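Local coordinates for protein inositol 2-dehydrogenase (Sinorhizobium meliloti, PDB 4HKT) that oxidises myo-inositol to 2-keto-myo-inositol (scyllo-inosose) with NAD+ as electron acceptor, the first step in the breakdown of this polyol to acetyl-CoA, at residues Asn122-Pro127 with Gly305-Ala310; Ile174-Met179 with Ile226-Arg231; Ala315-Arg320 with Arg326-Ala331. All blocks are in the same frame, centred on the assembly; numbering follows the deposited sequence.

Interaction 1 (Asn122-Pro127 with Gly305-Ala310); sequences NRRFDP and GNDGLA. With EDO (1,2-ethanediol), chain S.
Arg124 and Asp307 meet across this contact with both CG atoms anti to the carbonyl carbon. In Arg124 (chi1 -70°) the chain then runs extended from CG to NE, carrying the guanidinium well clear of the 3-10 turn at residues 122-125. The backbones stay far apart, with Arg124 CA and Asp307 CA 11.3 Å from each other, and the long arginine bridges most of that distance. Its head does not form a close paired bridge with the carboxylate. The two planes are turned 36° apart, Asp307 OD2 lies over one face of the guanidinium, and the ion pair is long, at 3.8 Å from Arg124 NH2 to Asp307 OD1. A molecule of 1,2-ethanediol, probably from the crystallisation liquor, occupies the edge instead. Its O2 lies in the guanidinium plane and takes a bond of 2.7 Å from Arg124 NH2, with an N-H...O angle of 152°, and a weak one of 3.0 Å from Arg124 NH1. The same O2 passes a weak bond of 3.2 Å on to Asp307 OD1, so the diol hydroxyl relays between the charges.

Each charge has another partner: Arg124 NH2 forms a salt bridge with Asp178 and Asp307 OD1 one with Arg181, both on helix 168-184. Asp307 OD2 also accepts the backbone N-H of Ser304, just before helix 305-324, the bond that a capping box uses at a helix start. The case illustrates a long surface ion pair bridged by a crystallisation additive, set within a larger charge network. It joins the first turn of helix 305-324 to the loop that, in this Gfo/Idh/MocA enzyme, leads from the last strand of the Rossmann sheet into helix 127-137.

Interaction 2 (Ile174-Met179 with Ile226-Arg231); sequences IHDFDM and ISNSRR
Ile226 and Asp176 bury the most surface here, and Asn228 supplies the polar bond beside them. With CG1 of Ile226 anti to the carbonyl carbon (chi1 -67°), the two branches of the side chain serve different neighbours on the helix. CG2 rests 3.8 Å from Asp176 CB, so the methylene of the acid is used as an apolar surface. CD1 reaches further, to 3.7 Å from Phe177 CD1, and meets the ring obliquely. Two residues along the strand, Asn228 points the same way; its side chain and that of Asp176 come from opposite directions, and the amide meets the carboxylate from above its plane. Asn228 ND2 donates to Asp176 OD2 over 2.8 Å with an N-H...O angle of 162°. The acceptor lies in the amide plane, yet the donor stands 44° out of the carboxylate plane. The same nitrogen gives a second bond, 3.0 Å to Ser227 O from above that carbonyl, while Asn228 OD1 is bonded to the hydroxyl of Thr173. Three bonds thus fix the rotation of this buried amide. Asp176 is held from the other oxygen as well, since OD1 pairs with Ser151 of strand 144-152. Replacing Asn228 with a leucine would probably leave Asp176 OD2 without its donor and the Thr173 hydroxyl without its mate in a buried setting. The helical segment 174-179 runs nearly antiparallel to strand residues 226-229, an example of the helix-on-sheet packing of the C-terminal alpha/beta domain in the Gfo/Idh/MocA family.

Interaction 3 (Ala315-Arg320 with Arg326-Ala331); sequences ADAAVR and RQISIA
Ile328 can be traced outward from its backbone as it fills the angle between Ala317 and Arg320. CB sits 3.8 Å from Ala317 O, a carbonyl on the side of the helix that faces the strand. From there the chain forks. CG2 faces Ala317 CB at 3.9 Å and also approaches Arg320 NH1 at 3.8 Å. CG1 lies 3.6 Å from Ala317 O and passes beside the methylene Arg320 CB. At the tip, CD1 comes up beneath the guanidinium of Arg320, 3.7 Å from its plane and offset toward the rim. The arginine can lie over the isoleucine because its chain bends at chi3 (54°), folding the head back at about a right angle to the Ile328 side chain. Its NE is salt-bridged to Glu324 one turn further along the helix, so charge pairing and apolar cover are combined in one side chain.

Ile330 also packs on Ala317: its CD1 lies only 3.5 Å from Ala317 CB, closer than usual for two methyl carbons. The small alanine is consistent with the close approach. Backbone bonds from Gln327 reach the third subunit, another copy of the protein. Backbone hydrogen bonds between Ile328 and Val191 and between Ile330 and Val189 pair this strand antiparallel with strand 188-196, as the outermost strand within this chain of the alpha/beta domain's mixed sheet, packed against helix 305-324.

Overall arrangement
The three contacts follow the C-terminal alpha/beta domain from its junction with the Rossmann fold to the outermost strand of its sheet within this chain. Their centres lie about 13 Å (1 to 2), 15 Å (2 to 3) and 20 Å (1 to 3) apart. Helix 305-324 serves interaction 1 at its start and interaction 3 farther along, while helix 168-184 lies between, touching interaction 1 through charges and interaction 3 through Phe177 against Ala315 and Ala318. Interactions 2 and 3 share the mixed sheet and both border the third subunit. In sequence, interaction 1 spans interaction 2 and interaction 3 follows; the chain's last helix and strand pack back onto helix 168-184 and the sheet.

Interaction 1 (Asn122-Pro127 with Gly305-Ala310)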
# COMPACT_ATOMS: atom_id res chain seq x y z
N ASN B 122 -26.48 -2.79 6.12
CA ASN B 122 -26.03 -2.21 4.85
C ASN B 122 -24.65 -2.68 4.42
O ASN B 122 -24.30 -2.65 3.22
CB ASN B 122 -26.01 -0.69 4.96
CG ASN B 122 -25.26 -0.22 6.18
OD1 ASN B 122 -25.74 -0.35 7.29
ND2 ASN B 122 -24.06 0.28 5.99
N ARG B 123 -23.87 -3.15 5.39
CA ARG B 123 -22.52 -3.60 5.09
C ARG B 123 -22.50 -4.77 4.16
O ARG B 123 -21.55 -4.94 3.41
CB ARG B 123 -21.71 -3.85 6.37
CG ARG B 123 -21.57 -2.59 7.18
CD ARG B 123 -20.81 -2.83 8.47
NE ARG B 123 -21.05 -1.73 9.40
CZ ARG B 123 -20.58 -1.67 10.64
NH1 ARG B 123 -19.82 -2.66 11.13
NH2 ARG B 123 -20.85 -0.62 11.41
N ARG B 124 -23.55 -5.55 4.14
CA ARG B 124 -23.64 -6.63 3.19
C ARG B 124 -23.72 -6.15 1.70
O ARG B 124 -23.55 -6.97 0.81
CB ARG B 124 -24.86 -7.47 3.47
CG ARG B 124 -24.83 -8.32 4.71
CD ARG B 124 -26.02 -9.21 4.67
NE ARG B 124 -26.07 -10.05 5.84
CZ ARG B 124 -26.46 -11.31 5.83
NH1 ARG B 124 -26.86 -11.90 4.69
NH2 ARG B 124 -26.46 -11.98 6.97
N PHE B 125 -24.02 -4.86 1.48
CA PHE B 125 -24.18 -4.28 0.13
C PHE B 125 -23.01 -3.37 -0.28
O PHE B 125 -23.02 -2.78 -1.38
CB PHE B 125 -25.52 -3.52 0.05
CG PHE B 125 -26.70 -4.40 0.20
CD1 PHE B 125 -27.08 -5.23 -0.82
CD2 PHE B 125 -27.42 -4.44 1.40
CE1 PHE B 125 -28.17 -6.08 -0.68
CE2 PHE B 125 -28.51 -5.27 1.53
CZ PHE B 125 -28.88 -6.11 0.50
N ASP B 126 -22.02 -3.23 0.60
CA ASP B 126 -20.81 -2.48 0.29
C ASP B 126 -20.06 -3.18 -0.86
O ASP B 126 -19.87 -4.41 -0.81
CB ASP B 126 -19.89 -2.42 1.52
CG ASP B 126 -18.63 -1.67 1.24
OD1 ASP B 126 -18.74 -0.45 0.86
OD2 ASP B 126 -17.54 -2.30 1.30
N PRO B 127 -19.60 -2.41 -1.88
CA PRO B 127 -18.95 -3.10 -3.01
C PRO B 127 -17.69 -3.87 -2.61
O PRO B 127 -17.44 -4.94 -3.14
CB PRO B 127 -18.60 -1.97 -3.98
CG PRO B 127 -19.39 -0.80 -3.55
CD PRO B 127 -19.63 -0.95 -2.07
N GLY B 305 -35.50 -10.69 8.08
CA GLY B 305 -35.89 -10.68 9.46
C GLY B 305 -35.11 -11.66 10.29
O GLY B 305 -34.64 -11.32 11.36
N ASN B 306 -34.99 -12.90 9.80
CA ASN B 306 -34.23 -13.88 10.55
C ASN B 306 -32.77 -13.47 10.72
O ASN B 306 -32.16 -13.76 11.75
CB ASN B 306 -34.33 -15.27 9.93
CG ASN B 306 -33.71 -16.34 10.82
OD1 ASN B 306 -34.19 -16.58 11.95
ND2 ASN B 306 -32.58 -16.92 10.38
N ASP B 307 -32.22 -12.73 9.75
CA ASP B 307 -30.84 -12.26 9.91
C ASP B 307 -30.77 -11.23 11.01
O ASP B 307 -29.81 -11.22 11.78
CB ASP B 307 -30.26 -11.69 8.60
CG ASP B 307 -30.06 -12.75 7.52
OD1 ASP B 307 -29.64 -13.89 7.82
OD2 ASP B 307 -30.39 -12.44 6.34
N GLY B 308 -31.79 -10.36 11.13
CA GLY B 308 -31.83 -9.42 12.29
C GLY B 308 -31.93 -10.15 13.63
O GLY B 308 -31.28 -9.79 14.61
N LEU B 309 -32.74 -11.19 13.67
CA LEU B 309 -32.88 -11.98 14.86
C LEU B 309 -31.57 -12.69 15.22
O LEU B 309 -31.16 -12.72 16.39
CB LEU B 309 -34.00 -13.01 14.67
CG LEU B 309 -34.22 -13.98 15.84
CD1 LEU B 309 -34.48 -13.21 17.10
CD2 LEU B 309 -35.37 -14.95 15.56
N ALA B 310 -30.94 -13.31 14.22
CA ALA B 310 -29.69 -14.03 14.45
C ALA B 310 -28.57 -13.15 15.03
O ALA B 310 -27.85 -13.57 15.96
CB ALA B 310 -29.23 -14.67 13.14
C1 EDO S . -25.47 -16.12 5.11
O1 EDO S . -25.22 -15.12 4.11
C2 EDO S . -25.88 -15.46 6.44
O2 EDO S . -26.93 -14.49 6.24

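Interaction 2 (Ile174-Met179 with Ile226-Arg231)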
# COMPACT_ATOMS: atom_id res chain seq x y z
N ILE B 174 -23.54 -5.61 16.72
CA ILE B 174 -24.58 -6.22 15.94
C ILE B 174 -24.27 -6.29 14.42
O ILE B 174 -24.51 -7.30 13.79
CB ILE B 174 -25.99 -5.60 16.27
CG1 ILE B 174 -27.09 -6.51 15.75
CG2 ILE B 174 -26.15 -4.20 15.74
CD1 ILE B 174 -28.46 -6.25 16.35
N HIS B 175 -23.76 -5.22 13.84
CA HIS B 175 -23.34 -5.22 12.45
C HIS B 175 -22.22 -6.25 12.18
O HIS B 175 -22.23 -6.90 11.13
CB HIS B 175 -22.77 -3.86 12.08
CG HIS B 175 -23.80 -2.81 11.90
ND1 HIS B 175 -24.68 -2.83 10.84
CD2 HIS B 175 -24.05 -1.67 12.58
CE1 HIS B 175 -25.46 -1.76 10.90
NE2 HIS B 175 -25.09 -1.05 11.95
N ASP B 176 -21.30 -6.37 13.11
CA ASP B 176 -20.18 -7.33 13.01
C ASP B 176 -20.60 -8.75 13.24
O ASP B 176 -20.06 -9.62 12.58
CB ASP B 176 -19.06 -6.97 13.93
CG ASP B 176 -18.55 -5.56 13.68
OD1 ASP B 176 -18.21 -5.23 12.53
OD2 ASP B 176 -18.54 -4.77 14.64
N PHE B 177 -21.57 -9.00 14.13
CA PHE B 177 -22.19 -10.32 14.19
C PHE B 177 -22.83 -10.73 12.86
O PHE B 177 -22.65 -11.86 12.41
CB PHE B 177 -23.20 -10.43 15.30
CG PHE B 177 -22.65 -10.19 16.69
CD1 PHE B 177 -21.53 -10.86 17.13
CD2 PHE B 177 -23.28 -9.33 17.55
CE1 PHE B 177 -21.02 -10.65 18.43
CE2 PHE B 177 -22.80 -9.12 18.82
CZ PHE B 177 -21.68 -9.78 19.29
N ASP B 178 -23.62 -9.84 12.28
CA ASP B 178 -24.14 -10.09 10.93
C ASP B 178 -23.04 -10.34 9.88
O ASP B 178 -23.13 -11.30 9.11
CB ASP B 178 -25.06 -8.98 10.45
CG ASP B 178 -25.62 -9.30 9.10
OD1 ASP B 178 -26.44 -10.23 9.01
OD2 ASP B 178 -25.21 -8.67 8.10
N MSE B 179 -22.03 -9.50 9.85
CA MSE B 179 -20.87 -9.69 8.96
C MSE B 179 -20.21 -11.04 9.16
O MSE B 179 -19.88 -11.74 8.21
CB MSE B 179 -19.91 -8.52 9.15
CG MSE B 179 -18.67 -8.55 8.27
SE MSE B 179 -19.13 -8.52 6.35
CE MSE B 179 -19.95 -6.74 6.33
N ILE B 226 -13.89 -10.64 16.61
CA ILE B 226 -14.42 -9.32 16.35
C ILE B 226 -13.81 -8.40 17.41
O ILE B 226 -13.82 -8.70 18.61
CB ILE B 226 -15.94 -9.24 16.48
CG1 ILE B 226 -16.63 -10.04 15.42
CG2 ILE B 226 -16.40 -7.78 16.45
CD1 ILE B 226 -18.02 -10.45 15.88
N SER B 227 -13.31 -7.27 16.95
CA SER B 227 -12.78 -6.19 17.82
C SER B 227 -13.59 -4.90 17.58
O SER B 227 -13.76 -4.49 16.44
CB SER B 227 -11.34 -5.94 17.39
OG SER B 227 -10.69 -4.98 18.14
N ASN B 228 -14.08 -4.26 18.64
CA ASN B 228 -14.84 -3.00 18.50
C ASN B 228 -14.28 -2.00 19.48
O ASN B 228 -14.05 -2.35 20.64
CB ASN B 228 -16.28 -3.16 18.93
CG ASN B 228 -17.20 -3.82 17.93
OD1 ASN B 228 -18.39 -3.95 18.23
ND2 ASN B 228 -16.73 -4.18 16.75
N SER B 229 -14.17 -0.74 19.04
CA SER B 229 -13.88 0.39 19.91
C SER B 229 -14.81 1.55 19.53
O SER B 229 -15.08 1.82 18.35
CB SER B 229 -12.43 0.86 19.79
OG SER B 229 -12.22 2.07 20.58
N ARG B 230 -15.33 2.21 20.54
CA ARG B 230 -16.18 3.35 20.30
C ARG B 230 -15.47 4.60 19.74
O ARG B 230 -16.16 5.53 19.34
CB ARG B 230 -16.92 3.74 21.58
CG ARG B 230 -18.17 2.92 21.88
CD ARG B 230 -19.19 2.98 20.76
NE ARG B 230 -20.50 2.52 21.19
CZ ARG B 230 -21.56 2.44 20.42
NH1 ARG B 230 -21.49 2.82 19.15
NH2 ARG B 230 -22.71 1.98 20.91
N ARG B 231 -14.14 4.66 19.75
CA ARG B 231 -13.43 5.90 19.40
C ARG B 231 -12.10 5.61 18.72
O ARG B 231 -11.24 4.89 19.28
CB ARG B 231 -13.14 6.75 20.65
CG ARG B 231 -12.46 8.10 20.35
CD ARG B 231 -10.95 8.16 20.60
NE ARG B 231 -10.60 8.00 22.03
CZ ARG B 231 -10.12 6.86 22.54
NH1 ARG B 231 -9.93 5.80 21.73
NH2 ARG B 231 -9.82 6.76 23.85

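Interaction 3 (Ala315-Arg320 with Arg326-Ala331)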
# COMPACT_ATOMS: atom_id res chain seq x y z
N ALA B 315 -25.60 -11.01 19.91
CA ALA B 315 -25.34 -9.94 20.87
C ALA B 315 -25.76 -10.34 22.29
O ALA B 315 -25.02 -10.10 23.25
CB ALA B 315 -26.00 -8.61 20.44
N ASP B 316 -26.94 -10.93 22.42
CA ASP B 316 -27.46 -11.33 23.76
C ASP B 316 -26.49 -12.34 24.43
O ASP B 316 -26.20 -12.25 25.65
CB ASP B 316 -28.85 -11.96 23.65
CG ASP B 316 -29.96 -10.95 23.35
OD1 ASP B 316 -29.82 -9.73 23.59
OD2 ASP B 316 -31.01 -11.40 22.84
N ALA B 317 -26.01 -13.30 23.62
CA ALA B 317 -25.02 -14.25 24.07
C ALA B 317 -23.73 -13.55 24.46
O ALA B 317 -23.15 -13.92 25.47
CB ALA B 317 -24.76 -15.35 23.02
N ALA B 318 -23.27 -12.56 23.68
CA ALA B 318 -22.09 -11.79 24.09
C ALA B 318 -22.23 -11.10 25.45
O ALA B 318 -21.29 -11.09 26.21
CB ALA B 318 -21.64 -10.77 23.03
N VAL B 319 -23.39 -10.52 25.73
CA VAL B 319 -23.66 -9.84 26.98
C VAL B 319 -23.53 -10.83 28.16
O VAL B 319 -22.87 -10.51 29.15
CB VAL B 319 -25.08 -9.19 26.96
CG1 VAL B 319 -25.47 -8.55 28.28
CG2 VAL B 319 -25.19 -8.09 25.87
N ARG B 320 -24.17 -11.99 28.03
CA ARG B 320 -24.10 -13.07 29.03
C ARG B 320 -22.70 -13.58 29.21
O ARG B 320 -22.26 -13.81 30.34
CB ARG B 320 -25.01 -14.25 28.67
CG ARG B 320 -26.51 -14.03 28.84
CD ARG B 320 -27.29 -15.34 28.66
NE ARG B 320 -26.80 -16.40 29.55
CZ ARG B 320 -26.97 -17.71 29.39
NH1 ARG B 320 -27.60 -18.23 28.33
NH2 ARG B 320 -26.47 -18.54 30.29
N ARG B 326 -17.88 -16.89 30.69
CA ARG B 326 -17.80 -18.14 29.98
C ARG B 326 -18.39 -18.05 28.59
O ARG B 326 -19.11 -17.11 28.24
CB ARG B 326 -18.48 -19.22 30.77
CG ARG B 326 -19.92 -18.99 31.12
CD ARG B 326 -20.59 -20.29 31.59
NE ARG B 326 -19.88 -20.85 32.73
CZ ARG B 326 -19.10 -21.95 32.75
NH1 ARG B 326 -18.93 -22.72 31.68
NH2 ARG B 326 -18.50 -22.28 33.89
N GLN B 327 -18.12 -19.09 27.83
CA GLN B 327 -18.63 -19.25 26.52
C GLN B 327 -20.15 -19.55 26.62
O GLN B 327 -20.57 -20.29 27.47
CB GLN B 327 -17.88 -20.41 25.87
CG GLN B 327 -17.81 -20.39 24.38
CD GLN B 327 -17.03 -21.60 23.86
OE1 GLN B 327 -17.62 -22.60 23.53
NE2 GLN B 327 -15.72 -21.54 23.93
N ILE B 328 -20.93 -18.91 25.77
CA ILE B 328 -22.37 -19.06 25.76
C ILE B 328 -22.78 -19.70 24.45
O ILE B 328 -22.43 -19.22 23.37
CB ILE B 328 -23.11 -17.73 25.92
CG1 ILE B 328 -22.70 -17.05 27.22
CG2 ILE B 328 -24.65 -17.95 25.89
CD1 ILE B 328 -23.14 -17.77 28.50
N SER B 329 -23.54 -20.79 24.53
CA SER B 329 -23.92 -21.51 23.32
C SER B 329 -25.21 -20.91 22.78
O SER B 329 -26.00 -20.34 23.53
CB SER B 329 -24.04 -23.02 23.61
OG SER B 329 -25.00 -23.18 24.63
N ILE B 330 -25.39 -20.96 21.47
CA ILE B 330 -26.52 -20.34 20.81
C ILE B 330 -27.56 -21.42 20.59
O ILE B 330 -27.25 -22.48 20.10
CB ILE B 330 -26.14 -19.76 19.44
CG1 ILE B 330 -25.16 -18.60 19.62
CG2 ILE B 330 -27.39 -19.30 18.67
CD1 ILE B 330 -25.72 -17.41 20.38
N ALA B 331 -28.80 -21.12 20.99
CA ALA B 331 -29.90 -22.07 20.91
C ALA B 331 -30.29 -22.33 19.45
O ALA B 331 -30.19 -23.45 18.94
CB ALA B 331 -31.11 -21.55 21.70
OXT ALA B 331 -30.70 -21.43 18.74